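Local coordinates for protein homocysteine S-methyltransferase (Escherichia coli, PDB 5DMM) that catalyses zinc-dependent methyl transfer from S-methylmethionine, or less efficiently S-adenosylmethionine, to homocysteine, yielding methionine, at residues L50-H55 with R100-A105; Y58-A63 with E104-E109; Q72-G77 with Q147-P152; A178-L183 with A217-V222; R190-F195 with P249-P254. All blocks are in the same frame, centred on the assembly; numbering follows the deposited sequence.

Interaction 1. Residues L50-H55 with R100-A105; sequences LIREVH and RKAREA
The methyl group of Ala-102 is the centre of this contact. Its CB lies 3.5 Å from the backbone O of Arg-52 and 3.5 Å from CB of His-55. It rests on the backbone at Arg-52 and on the first carbon of the His-55 side chain. Arg-52 reaches across with its CG, which sits 4.2 Å from Ala-102 CB and 4.3 Å from Lys-101 CB. That CG is anti to the backbone N (chi1 180°), which lays the first part of the chain against helix 85-109. The chain then bends at chi3, and its NH2 forms a long salt bridge of 3.6 Å with OE2 of Glu-53. Lys-101 adds its CB; its amino end makes a weak, long ion pair with Glu-97. The axes of segments 50-55 and 100-105 approach to 8.3 Å at 50°, a closeness consistent with the small Ala-102 side chain. Leu-98 and Ala-99 extend the seam along Ile-51, Arg-52 and His-55. This is helix-helix packing in the outer layer of a TIM barrel, away from the zinc and homocysteine sites. Helix 48-61 also packs on helix 24-29 through Leu-50 and Val-54, and on helix 39-46 through Ile-51.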
# COMPACT_ATOMS: atom_id res chain seq x y z
N LEU A 50 -13.69 -11.87 -8.22
CA LEU A 50 -13.12 -10.91 -9.16
C LEU A 50 -11.89 -10.24 -8.54
O LEU A 50 -10.93 -9.98 -9.24
CB LEU A 50 -14.14 -9.85 -9.58
CG LEU A 50 -15.31 -10.37 -10.43
CD1 LEU A 50 -16.22 -9.22 -10.80
CD2 LEU A 50 -14.80 -11.08 -11.69
N ILE A 51 -11.92 -9.99 -7.24
CA ILE A 51 -10.74 -9.45 -6.55
C ILE A 51 -9.57 -10.43 -6.64
O ILE A 51 -8.42 -10.04 -6.91
CB ILE A 51 -11.07 -9.11 -5.09
CG1 ILE A 51 -12.00 -7.89 -5.03
CG2 ILE A 51 -9.80 -8.84 -4.28
CD1 ILE A 51 -12.46 -7.54 -3.60
N ARG A 52 -9.85 -11.70 -6.40
CA ARG A 52 -8.84 -12.74 -6.50
C ARG A 52 -8.28 -12.81 -7.93
O ARG A 52 -7.07 -12.97 -8.12
CB ARG A 52 -9.44 -14.09 -6.09
CG ARG A 52 -8.50 -15.29 -6.16
CD ARG A 52 -9.32 -16.57 -6.38
NE ARG A 52 -9.89 -16.58 -7.74
CZ ARG A 52 -11.12 -16.97 -8.07
NH1 ARG A 52 -11.96 -17.42 -7.14
NH2 ARG A 52 -11.51 -16.92 -9.33
N GLU A 53 -9.16 -12.68 -8.92
CA GLU A 53 -8.75 -12.71 -10.32
C GLU A 53 -7.80 -11.54 -10.64
O GLU A 53 -6.82 -11.70 -11.37
CB GLU A 53 -9.97 -12.68 -11.24
CG GLU A 53 -10.71 -14.02 -11.30
CD GLU A 53 -11.95 -14.00 -12.18
OE1 GLU A 53 -12.02 -13.16 -13.11
OE2 GLU A 53 -12.87 -14.83 -11.95
N VAL A 54 -8.10 -10.36 -10.10
CA VAL A 54 -7.24 -9.21 -10.36
C VAL A 54 -5.87 -9.40 -9.72
O VAL A 54 -4.84 -9.06 -10.33
CB VAL A 54 -7.87 -7.91 -9.85
CG1 VAL A 54 -6.86 -6.76 -9.99
CG2 VAL A 54 -9.14 -7.60 -10.64
N HIS A 55 -5.83 -9.94 -8.51
CA HIS A 55 -4.54 -10.22 -7.87
C HIS A 55 -3.73 -11.21 -8.74
O HIS A 55 -2.53 -11.04 -8.96
CB HIS A 55 -4.72 -10.79 -6.46
CG HIS A 55 -5.18 -9.78 -5.45
ND1 HIS A 55 -4.55 -8.57 -5.25
CD2 HIS A 55 -6.19 -9.83 -4.55
CE1 HIS A 55 -5.16 -7.91 -4.28
NE2 HIS A 55 -6.16 -8.65 -3.84
N ARG A 100 -3.93 -14.20 -0.96
CA ARG A 100 -3.17 -15.42 -0.69
C ARG A 100 -3.64 -16.54 -1.62
O ARG A 100 -2.82 -17.35 -2.09
CB ARG A 100 -3.30 -15.84 0.78
CG ARG A 100 -2.69 -14.83 1.76
CD ARG A 100 -2.89 -15.30 3.19
NE ARG A 100 -2.23 -16.58 3.40
CZ ARG A 100 -2.49 -17.42 4.39
NH1 ARG A 100 -3.43 -17.14 5.29
NH2 ARG A 100 -1.81 -18.56 4.48
N LYS A 101 -4.94 -16.59 -1.89
CA LYS A 101 -5.49 -17.58 -2.82
C LYS A 101 -4.95 -17.37 -4.23
O LYS A 101 -4.64 -18.33 -4.92
CB LYS A 101 -7.02 -17.54 -2.84
CG LYS A 101 -7.70 -17.99 -1.55
CD LYS A 101 -7.64 -19.49 -1.35
CE LYS A 101 -8.52 -19.93 -0.18
NZ LYS A 101 -9.95 -19.54 -0.37
N ALA A 102 -4.84 -16.11 -4.65
CA ALA A 102 -4.27 -15.79 -5.96
C ALA A 102 -2.79 -16.20 -6.05
O ALA A 102 -2.32 -16.65 -7.10
CB ALA A 102 -4.43 -14.31 -6.28
N ARG A 103 -2.07 -16.03 -4.94
CA ARG A 103 -0.67 -16.45 -4.87
C ARG A 103 -0.54 -17.97 -4.98
O ARG A 103 0.36 -18.48 -5.66
CB ARG A 103 -0.03 -15.96 -3.57
CG ARG A 103 1.42 -16.42 -3.40
CD ARG A 103 2.09 -15.75 -2.20
NE ARG A 103 1.43 -16.09 -0.94
CZ ARG A 103 1.70 -15.51 0.22
NH1 ARG A 103 2.62 -14.55 0.29
NH2 ARG A 103 1.05 -15.88 1.32
N GLU A 104 -1.43 -18.70 -4.30
CA GLU A 104 -1.45 -20.16 -4.42
C GLU A 104 -1.69 -20.56 -5.88
O GLU A 104 -0.99 -21.41 -6.41
CB GLU A 104 -2.53 -20.77 -3.52
CG GLU A 104 -2.25 -20.61 -2.04
CD GLU A 104 -0.92 -21.22 -1.63
OE1 GLU A 104 -0.80 -22.46 -1.67
OE2 GLU A 104 0.01 -20.46 -1.30
N ALA A 105 -2.67 -19.92 -6.52
CA ALA A 105 -3.01 -20.19 -7.92
C ALA A 105 -1.84 -19.92 -8.87
O ALA A 105 -1.59 -20.71 -9.78
CB ALA A 105 -4.22 -19.37 -8.34

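Interaction 2. Residues Y58-A63 with E104-E109; sequences YYRAGA and EAYLAE
Tyr-106 lays one ring face on the last turn of helix 48-61, a helix that ends in a Schellman motif with Gly-62 at positive phi. This is the tight part. CB of Tyr-59 makes a CH-pi contact over that face, 4.2 Å from the ring centroid. The backbone O of Tyr-59 lies over the same face toward the rim, 3.7 Å from Tyr-106 CZ. CG of Arg-60 reaches CE1 of Tyr-106 at 3.8 Å. The Tyr-59 OH bonds to the backbone O of Leu-117. Replacing Tyr-106 by alanine removes the ring, which would probably leave Tyr-59 CB and Arg-60 CG without their aromatic cover. The solvent side is looser. There the extended Arg-60 and Glu-109 form a salt bridge, their planes 46° apart, and both bonds from NE are weak. A water joins Arg-60 O to Tyr-106 OH, which also bonds to Asn-110. The firmer bond runs from Arg-60 NH2 to Glu-109 OE1 on its syn side, 32° out of the carboxylate plane, at 3.2 Å.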
# COMPACT_ATOMS: atom_id res chain seq x y z
N TYR A 58 -2.22 -9.49 -11.73
CA TYR A 58 -1.01 -8.72 -11.44
C TYR A 58 0.20 -9.64 -11.22
O TYR A 58 1.30 -9.31 -11.65
CB TYR A 58 -1.22 -7.80 -10.23
CG TYR A 58 -1.87 -6.48 -10.60
CD1 TYR A 58 -1.20 -5.56 -11.40
CD2 TYR A 58 -3.16 -6.15 -10.14
CE1 TYR A 58 -1.76 -4.36 -11.74
CE2 TYR A 58 -3.74 -4.93 -10.49
CZ TYR A 58 -3.03 -4.05 -11.30
OH TYR A 58 -3.54 -2.83 -11.67
N TYR A 59 0.02 -10.77 -10.54
CA TYR A 59 1.14 -11.69 -10.38
C TYR A 59 1.61 -12.18 -11.76
O TYR A 59 2.80 -12.35 -11.99
CB TYR A 59 0.78 -12.88 -9.50
CG TYR A 59 0.74 -12.65 -7.99
CD1 TYR A 59 1.80 -12.04 -7.30
CD2 TYR A 59 -0.35 -13.09 -7.24
CE1 TYR A 59 1.76 -11.86 -5.92
CE2 TYR A 59 -0.39 -12.92 -5.85
CZ TYR A 59 0.66 -12.30 -5.20
OH TYR A 59 0.63 -12.12 -3.84
N ARG A 60 0.67 -12.40 -12.68
CA ARG A 60 1.00 -12.81 -14.04
C ARG A 60 1.78 -11.72 -14.77
O ARG A 60 2.69 -12.02 -15.55
CB ARG A 60 -0.27 -13.14 -14.84
CG ARG A 60 -0.90 -14.46 -14.47
CD ARG A 60 -2.12 -14.74 -15.33
NE ARG A 60 -2.55 -16.13 -15.18
CZ ARG A 60 -3.80 -16.54 -15.29
NH1 ARG A 60 -4.77 -15.66 -15.55
NH2 ARG A 60 -4.09 -17.82 -15.14
N ALA A 61 1.44 -10.46 -14.52
CA ALA A 61 2.09 -9.34 -15.16
C ALA A 61 3.51 -9.11 -14.62
O ALA A 61 4.29 -8.36 -15.21
CB ALA A 61 1.26 -8.08 -15.00
N GLY A 62 3.84 -9.75 -13.51
CA GLY A 62 5.17 -9.65 -12.96
C GLY A 62 5.25 -9.12 -11.54
O GLY A 62 6.35 -9.06 -10.97
N ALA A 63 4.11 -8.74 -10.96
CA ALA A 63 4.10 -8.26 -9.57
C ALA A 63 4.63 -9.34 -8.64
O ALA A 63 4.30 -10.51 -8.78
CB ALA A 63 2.68 -7.85 -9.15
N GLU A 104 -1.43 -18.70 -4.30
CA GLU A 104 -1.45 -20.16 -4.42
C GLU A 104 -1.69 -20.56 -5.88
O GLU A 104 -0.99 -21.41 -6.41
CB GLU A 104 -2.53 -20.77 -3.52
CG GLU A 104 -2.25 -20.61 -2.04
CD GLU A 104 -0.92 -21.22 -1.63
OE1 GLU A 104 -0.80 -22.46 -1.67
OE2 GLU A 104 0.01 -20.46 -1.30
N ALA A 105 -2.67 -19.92 -6.52
CA ALA A 105 -3.01 -20.19 -7.92
C ALA A 105 -1.84 -19.92 -8.87
O ALA A 105 -1.59 -20.71 -9.78
CB ALA A 105 -4.22 -19.37 -8.34
N TYR A 106 -1.15 -18.81 -8.68
CA TYR A 106 -0.07 -18.47 -9.59
C TYR A 106 1.12 -19.42 -9.39
O TYR A 106 1.76 -19.83 -10.36
CB TYR A 106 0.39 -17.02 -9.40
CG TYR A 106 1.38 -16.64 -10.47
CD1 TYR A 106 1.02 -16.69 -11.81
CD2 TYR A 106 2.68 -16.27 -10.15
CE1 TYR A 106 1.93 -16.36 -12.80
CE2 TYR A 106 3.59 -15.95 -11.14
CZ TYR A 106 3.21 -15.99 -12.46
OH TYR A 106 4.12 -15.68 -13.44
N LEU A 107 1.40 -19.79 -8.15
CA LEU A 107 2.55 -20.64 -7.86
C LEU A 107 2.29 -22.08 -8.28
O LEU A 107 3.22 -22.85 -8.51
CB LEU A 107 2.92 -20.59 -6.38
CG LEU A 107 3.54 -19.27 -5.92
CD1 LEU A 107 3.73 -19.26 -4.42
CD2 LEU A 107 4.86 -19.02 -6.64
N ALA A 108 1.02 -22.44 -8.40
CA ALA A 108 0.67 -23.75 -8.96
C ALA A 108 0.96 -23.73 -10.47
O ALA A 108 1.56 -24.66 -11.01
CB ALA A 108 -0.79 -24.08 -8.67
N GLU A 109 0.54 -22.65 -11.12
CA GLU A 109 0.81 -22.39 -12.53
C GLU A 109 2.31 -22.22 -12.82
O GLU A 109 2.84 -22.82 -13.74
CB GLU A 109 0.03 -21.15 -12.97
CG GLU A 109 0.43 -20.49 -14.27
CD GLU A 109 -0.39 -19.23 -14.54
OE1 GLU A 109 -1.45 -19.07 -13.88
OE2 GLU A 109 0.01 -18.40 -15.38
O HOH W 1 5.44 -13.05 -14.13

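Interaction 3. Residues Q72-G77 with Q147-P152; sequences QATPAG and QAFHRP
Residues Thr-74 to Ala-76 turn into the short, weakly bonded helix 75-78 beside helix 143-159, with CA of Ala-76 6.8 Å from CA of Phe-149 and CA of Thr-74 7.3 Å from CA of Pro-152. Phe-149 carries the centre of the contact. Its CG is anti to the backbone N (chi1 168°), which swings the ring across to the other segment. CB of Ala-76 meets the ring at its edge, 3.8 Å from CD1. The Thr-74 side chain crosses Phe-149 at about a right angle, with OG1 and CG2 on the same side of the ring, OG1 3.6 Å from CE1 and CG2 3.8 Å from CZ. The same OG1 accepts a nearly straight bond from Gly-77 N at 3.1 Å (163°). This bond probably holds the threonine rotation that sets CG2 against the phenylalanine. Beside this, the two proline rings touch obliquely, CG of Pro-75 lying 3.6 Å from CB of Pro-152. A water fills the polar part of the seam, accepting from Ala-76 N and donating to Phe-149 O. Pro-152 also belongs to a kink, since its N makes no bond to the preceding turn. Around the contact, Tyr-125 meets the Phe-149 ring edge-to-face, and Glu-85 borders both prolines. Thr-74 is a helix N-cap, its hydroxyl holding the N-H three residues on.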
# COMPACT_ATOMS: atom_id res chain seq x y z
N GLN A 72 -9.74 1.24 2.46
CA GLN A 72 -10.84 1.93 3.14
C GLN A 72 -11.70 0.95 3.94
O GLN A 72 -12.85 1.23 4.27
CB GLN A 72 -11.68 2.71 2.12
CG GLN A 72 -11.11 4.12 1.91
CD GLN A 72 -11.41 4.74 0.56
OE1 GLN A 72 -11.43 4.06 -0.46
NE2 GLN A 72 -11.64 6.05 0.56
N ALA A 73 -11.12 -0.20 4.28
CA ALA A 73 -11.79 -1.19 5.11
C ALA A 73 -11.39 -1.07 6.59
O ALA A 73 -10.41 -1.66 7.03
CB ALA A 73 -11.51 -2.59 4.59
N THR A 74 -12.16 -0.29 7.34
CA THR A 74 -12.01 -0.21 8.79
C THR A 74 -13.39 -0.35 9.42
O THR A 74 -14.38 -0.10 8.76
CB THR A 74 -11.41 1.13 9.26
OG1 THR A 74 -12.22 2.20 8.75
CG2 THR A 74 -9.96 1.29 8.78
N PRO A 75 -13.44 -0.76 10.69
CA PRO A 75 -14.73 -0.73 11.40
C PRO A 75 -15.38 0.65 11.37
O PRO A 75 -16.59 0.73 11.19
CB PRO A 75 -14.35 -1.13 12.82
CG PRO A 75 -13.15 -2.02 12.64
CD PRO A 75 -12.38 -1.40 11.49
N ALA A 76 -14.60 1.72 11.51
CA ALA A 76 -15.13 3.09 11.42
C ALA A 76 -15.84 3.34 10.09
O ALA A 76 -16.97 3.84 10.06
CB ALA A 76 -14.00 4.12 11.60
N GLY A 77 -15.17 3.02 8.99
CA GLY A 77 -15.75 3.21 7.67
C GLY A 77 -16.97 2.34 7.43
O GLY A 77 -18.00 2.81 6.95
N GLN A 147 -4.89 5.51 17.04
CA GLN A 147 -4.59 4.11 17.30
C GLN A 147 -5.87 3.27 17.38
O GLN A 147 -5.91 2.15 16.87
CB GLN A 147 -3.73 3.98 18.56
CG GLN A 147 -2.30 4.48 18.34
CD GLN A 147 -1.41 4.35 19.56
OE1 GLN A 147 -1.90 4.26 20.69
NE2 GLN A 147 -0.09 4.36 19.34
N ALA A 148 -6.93 3.81 17.99
CA ALA A 148 -8.21 3.10 18.02
C ALA A 148 -8.80 2.91 16.62
O ALA A 148 -9.45 1.89 16.33
CB ALA A 148 -9.21 3.84 18.91
N PHE A 149 -8.59 3.90 15.75
CA PHE A 149 -9.06 3.83 14.37
C PHE A 149 -8.33 2.73 13.60
O PHE A 149 -8.95 1.96 12.87
CB PHE A 149 -8.87 5.17 13.65
CG PHE A 149 -9.05 5.10 12.15
CD1 PHE A 149 -10.31 5.09 11.58
CD2 PHE A 149 -7.95 5.08 11.31
CE1 PHE A 149 -10.48 5.04 10.21
CE2 PHE A 149 -8.11 5.03 9.92
CZ PHE A 149 -9.38 5.01 9.38
N HIS A 150 -7.02 2.66 13.78
CA HIS A 150 -6.19 1.76 13.00
C HIS A 150 -6.08 0.34 13.55
O HIS A 150 -5.89 -0.60 12.78
CB HIS A 150 -4.78 2.33 12.87
CG HIS A 150 -4.65 3.40 11.84
ND1 HIS A 150 -4.80 3.15 10.49
CD2 HIS A 150 -4.40 4.72 11.95
CE1 HIS A 150 -4.61 4.27 9.82
NE2 HIS A 150 -4.38 5.24 10.68
N ARG A 151 -6.17 0.19 14.87
CA ARG A 151 -5.89 -1.09 15.53
C ARG A 151 -6.64 -2.32 14.97
O ARG A 151 -6.00 -3.33 14.67
CB ARG A 151 -6.16 -0.98 17.04
CG ARG A 151 -5.93 -2.28 17.79
CD ARG A 151 -6.04 -2.09 19.32
NE ARG A 151 -5.00 -1.20 19.84
CZ ARG A 151 -5.23 0.02 20.33
NH1 ARG A 151 -6.47 0.49 20.37
NH2 ARG A 151 -4.22 0.75 20.78
N PRO A 152 -7.98 -2.26 14.84
CA PRO A 152 -8.68 -3.47 14.35
C PRO A 152 -8.22 -3.96 12.97
O PRO A 152 -8.16 -5.18 12.74
CB PRO A 152 -10.15 -3.04 14.26
CG PRO A 152 -10.26 -1.78 15.00
CD PRO A 152 -8.92 -1.14 15.03
O HOH W 2 -11.79 1.64 12.82

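Interaction 4. Residues A178-L183 with A217-V222; sequences ALAELL and AGYPQV
The hydroxyl of Tyr-219 donates to OE2 of Glu-181 at 2.7 Å, the shortest polar bond between these segments. It comes to the anti side of the carboxylate, 17° out of its plane. The acid lies near the ring plane at the edge, and the carboxylate and ring planes stand 80° apart. Glu-181 gets there by bending at chi2 (-80°), although its CB points away from segment 217-222. The ring is held on one face by CB of Ala-180. This methyl sits almost exactly above the centre, 3.7 Å from the centroid, in a CH-pi contact. Bonded at its hydroxyl and covered on that face, the ring is probably restrained from swinging. The contact joins the C-terminal part of helix 173-183 to the loop that leads into strand 222-228, an alpha-beta loop at the N-terminal end of the TIM-barrel strands. A type I turn from Tyr-219 to Val-222 carries both the tyrosine and Gln-221. NE2 of Gln-221 donates to the backbone O of Leu-183 at 3.0 Å, approaching from above the carbonyl plane, and it has a second acceptor in Ala-189 O. Its OE1 takes a bond from a water that also donates to Ala-180 O, both at 2.9 Å.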
# COMPACT_ATOMS: atom_id res chain seq x y z
N ALA A 178 1.64 7.89 15.50
CA ALA A 178 0.68 7.00 16.16
C ALA A 178 0.74 5.59 15.58
O ALA A 178 0.74 4.59 16.30
CB ALA A 178 -0.73 7.56 16.04
N LEU A 179 0.83 5.52 14.25
CA LEU A 179 0.91 4.25 13.54
C LEU A 179 2.23 3.50 13.81
O LEU A 179 2.23 2.29 13.98
CB LEU A 179 0.74 4.50 12.04
CG LEU A 179 0.10 3.45 11.13
CD1 LEU A 179 -1.20 2.95 11.71
CD2 LEU A 179 -0.15 4.05 9.74
N ALA A 180 3.35 4.22 13.83
CA ALA A 180 4.63 3.58 14.14
C ALA A 180 4.62 3.05 15.57
O ALA A 180 5.11 1.95 15.85
CB ALA A 180 5.79 4.55 13.93
N GLU A 181 4.05 3.83 16.48
CA GLU A 181 3.89 3.39 17.87
C GLU A 181 3.01 2.14 17.96
O GLU A 181 3.35 1.17 18.64
CB GLU A 181 3.27 4.51 18.71
CG GLU A 181 4.23 5.64 19.06
CD GLU A 181 5.14 5.30 20.23
OE1 GLU A 181 4.63 5.19 21.37
OE2 GLU A 181 6.36 5.14 19.99
N LEU A 182 1.88 2.17 17.27
CA LEU A 182 0.95 1.04 17.23
C LEU A 182 1.62 -0.27 16.81
O LEU A 182 1.36 -1.33 17.38
CB LEU A 182 -0.22 1.36 16.30
CG LEU A 182 -1.26 0.24 16.13
CD1 LEU A 182 -1.86 -0.16 17.48
CD2 LEU A 182 -2.36 0.69 15.18
N LEU A 183 2.49 -0.21 15.80
CA LEU A 183 3.11 -1.42 15.27
C LEU A 183 4.01 -2.13 16.29
O LEU A 183 4.17 -3.34 16.21
CB LEU A 183 3.93 -1.10 14.00
CG LEU A 183 3.03 -0.71 12.83
CD1 LEU A 183 3.84 -0.63 11.55
CD2 LEU A 183 1.87 -1.69 12.69
N ALA A 217 13.12 6.27 11.51
CA ALA A 217 14.39 5.57 11.62
C ALA A 217 14.54 4.85 12.96
O ALA A 217 15.28 3.87 13.06
CB ALA A 217 15.55 6.52 11.40
N GLY A 218 13.85 5.35 13.98
CA GLY A 218 13.87 4.75 15.30
C GLY A 218 12.95 3.54 15.48
O GLY A 218 12.87 2.99 16.57
N TYR A 219 12.25 3.14 14.41
CA TYR A 219 11.36 1.98 14.44
C TYR A 219 11.80 0.92 13.43
O TYR A 219 11.49 1.04 12.25
CB TYR A 219 9.91 2.39 14.14
CG TYR A 219 9.32 3.38 15.12
CD1 TYR A 219 8.57 2.95 16.21
CD2 TYR A 219 9.52 4.74 14.97
CE1 TYR A 219 8.03 3.85 17.11
CE2 TYR A 219 8.98 5.65 15.86
CZ TYR A 219 8.24 5.20 16.93
OH TYR A 219 7.71 6.10 17.82
N PRO A 220 12.54 -0.10 13.89
CA PRO A 220 13.10 -1.15 13.03
C PRO A 220 12.05 -1.92 12.23
O PRO A 220 12.36 -2.43 11.14
CB PRO A 220 13.80 -2.09 14.02
CG PRO A 220 14.01 -1.29 15.25
CD PRO A 220 12.95 -0.24 15.30
N GLN A 221 10.82 -2.01 12.73
CA GLN A 221 9.77 -2.71 11.98
C GLN A 221 9.42 -2.03 10.67
O GLN A 221 8.81 -2.66 9.80
CB GLN A 221 8.51 -2.82 12.81
CG GLN A 221 8.63 -3.76 13.98
CD GLN A 221 7.47 -3.61 14.92
OE1 GLN A 221 7.34 -2.58 15.59
NE2 GLN A 221 6.58 -4.61 14.94
N VAL A 222 9.76 -0.75 10.53
CA VAL A 222 9.54 -0.03 9.28
C VAL A 222 10.71 -0.33 8.34
O VAL A 222 11.83 0.17 8.53
CB VAL A 222 9.39 1.48 9.49
CG1 VAL A 222 9.21 2.19 8.15
CG2 VAL A 222 8.19 1.78 10.39
O HOH W 3 7.08 0.19 14.72

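Interaction 5. Residues R190-F195 with P249-P254; sequences RAWFSF and PLVVYP
Trp-192 and Tyr-253 both place CG between the backbone N and the carbonyl carbon (chi1 76° and 43°), which turns their rings toward each other inside the TIM barrel. Strands 191-195 and 250-253 are not neighbours in the sheet; strand 222-228 lies between them, and the side chains meet across it. Val-251 lies over one face of the indole. Its CG1 is 4.3 Å from the centroid of the five-membered ring in a CH-pi contact, and Val-251 CG2 is 4.0 Å from Trp-192 CG. The two aromatic rings meet obliquely, Trp-192 CZ2 4.2 Å from Tyr-253 CZ. Trp-192 NE1 donates to Tyr-253 OH at 3.1 Å. Tyr-253 lines the homocysteine pocket, and its OH also bonds to Glu-168 of that pocket. A phenylalanine in place of Trp-192 lacks the N-H and is likely to leave the Tyr-253 hydroxyl with one holding partner fewer. Ser-194 OG only brushes Tyr-253 CE2, at 4.2 Å; its hydrogen bond goes to Asn-228. The Tyr-253 oxygen lies only 7° out of the indole plane.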
# COMPACT_ATOMS: atom_id res chain seq x y z
N ARG A 190 5.90 -6.27 10.09
CA ARG A 190 6.82 -5.43 9.33
C ARG A 190 5.98 -4.54 8.42
O ARG A 190 4.89 -4.95 8.00
CB ARG A 190 7.80 -6.28 8.53
CG ARG A 190 8.65 -7.21 9.39
CD ARG A 190 9.61 -6.42 10.27
NE ARG A 190 10.52 -7.29 11.03
CZ ARG A 190 10.25 -7.76 12.25
NH1 ARG A 190 9.10 -7.46 12.86
NH2 ARG A 190 11.13 -8.53 12.87
N ALA A 191 6.45 -3.32 8.12
CA ALA A 191 5.66 -2.41 7.29
C ALA A 191 6.52 -1.51 6.41
O ALA A 191 7.68 -1.24 6.74
CB ALA A 191 4.77 -1.53 8.17
N TRP A 192 5.95 -1.05 5.30
CA TRP A 192 6.48 0.14 4.65
C TRP A 192 5.52 1.28 4.95
O TRP A 192 4.35 1.06 5.24
CB TRP A 192 6.70 -0.05 3.13
CG TRP A 192 5.51 -0.04 2.16
CD1 TRP A 192 4.69 1.02 1.86
CD2 TRP A 192 5.08 -1.12 1.32
NE1 TRP A 192 3.76 0.64 0.90
CE2 TRP A 192 3.99 -0.66 0.55
CE3 TRP A 192 5.52 -2.44 1.15
CZ2 TRP A 192 3.33 -1.47 -0.38
CZ3 TRP A 192 4.87 -3.24 0.22
CH2 TRP A 192 3.78 -2.76 -0.53
N PHE A 193 6.07 2.49 4.97
CA PHE A 193 5.30 3.71 5.13
C PHE A 193 5.48 4.55 3.87
O PHE A 193 6.61 4.92 3.52
CB PHE A 193 5.76 4.51 6.35
CG PHE A 193 5.18 4.04 7.67
CD1 PHE A 193 5.24 2.70 8.04
CD2 PHE A 193 4.60 4.94 8.55
CE1 PHE A 193 4.70 2.27 9.27
CE2 PHE A 193 4.07 4.52 9.78
CZ PHE A 193 4.12 3.18 10.13
N SER A 194 4.38 4.81 3.18
CA SER A 194 4.42 5.61 1.97
C SER A 194 3.52 6.83 2.12
O SER A 194 2.43 6.74 2.67
CB SER A 194 4.00 4.75 0.77
OG SER A 194 4.00 5.53 -0.41
N PHE A 195 4.00 7.97 1.60
CA PHE A 195 3.46 9.29 1.90
C PHE A 195 2.89 10.02 0.69
O PHE A 195 3.34 9.80 -0.44
CB PHE A 195 4.55 10.18 2.52
CG PHE A 195 5.40 9.47 3.53
CD1 PHE A 195 4.84 8.99 4.70
CD2 PHE A 195 6.75 9.28 3.30
CE1 PHE A 195 5.61 8.33 5.63
CE2 PHE A 195 7.53 8.62 4.24
CZ PHE A 195 6.96 8.14 5.40
N PRO A 249 15.34 0.73 1.67
CA PRO A 249 14.76 0.56 0.34
C PRO A 249 13.60 1.53 0.14
O PRO A 249 12.73 1.63 1.03
CB PRO A 249 14.25 -0.90 0.33
CG PRO A 249 14.74 -1.54 1.56
CD PRO A 249 15.21 -0.48 2.51
N LEU A 250 13.57 2.25 -0.98
CA LEU A 250 12.52 3.25 -1.18
C LEU A 250 11.39 2.68 -2.02
O LEU A 250 11.60 1.88 -2.93
CB LEU A 250 13.08 4.51 -1.83
CG LEU A 250 14.13 5.29 -1.02
CD1 LEU A 250 14.55 6.55 -1.78
CD2 LEU A 250 13.62 5.64 0.39
N VAL A 251 10.18 3.14 -1.70
CA VAL A 251 8.96 2.67 -2.34
C VAL A 251 8.40 3.74 -3.27
O VAL A 251 8.37 4.91 -2.93
CB VAL A 251 7.88 2.32 -1.28
CG1 VAL A 251 6.62 1.82 -1.94
CG2 VAL A 251 8.40 1.29 -0.29
N VAL A 252 7.94 3.33 -4.45
CA VAL A 252 7.34 4.30 -5.34
C VAL A 252 6.25 3.65 -6.19
O VAL A 252 6.50 2.69 -6.91
CB VAL A 252 8.40 5.00 -6.25
CG1 VAL A 252 9.26 3.98 -7.00
CG2 VAL A 252 7.74 5.95 -7.22
N TYR A 253 5.03 4.15 -6.06
CA TYR A 253 3.98 3.74 -6.97
C TYR A 253 3.04 4.91 -7.24
O TYR A 253 2.15 5.21 -6.44
CB TYR A 253 3.22 2.50 -6.46
CG TYR A 253 2.80 2.37 -5.00
CD1 TYR A 253 1.46 2.25 -4.66
CD2 TYR A 253 3.74 2.26 -3.97
CE1 TYR A 253 1.05 2.07 -3.33
CE2 TYR A 253 3.35 2.09 -2.64
CZ TYR A 253 2.00 1.99 -2.33
OH TYR A 253 1.59 1.83 -1.03
N PRO A 254 3.27 5.59 -8.37
CA PRO A 254 2.55 6.81 -8.71
C PRO A 254 1.26 6.56 -9.46
O PRO A 254 0.96 5.42 -9.84
CB PRO A 254 3.55 7.55 -9.60
CG PRO A 254 4.23 6.43 -10.34
CD PRO A 254 4.39 5.34 -9.30

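Interaction 5 is the most central of the five. It lies inside the barrel, and only this one holds a residue of the homocysteine pocket. Interactions 1 and 2 join the same two helices, 48-61 and 85-109. Interaction 1 is mainly apolar with a small alanine, whereas interaction 2 ends in a solvent-side salt bridge. Interaction 3 is buried and mixes rings, prolines and a capping bond. Interaction 4 is partly buried and more polar, resting on two direct bonds and a water. It touches interaction 3 through Gln-147 and Ala-178, and interaction 5 through Gln-221 and Ala-191, so it links the outer helices to the strands.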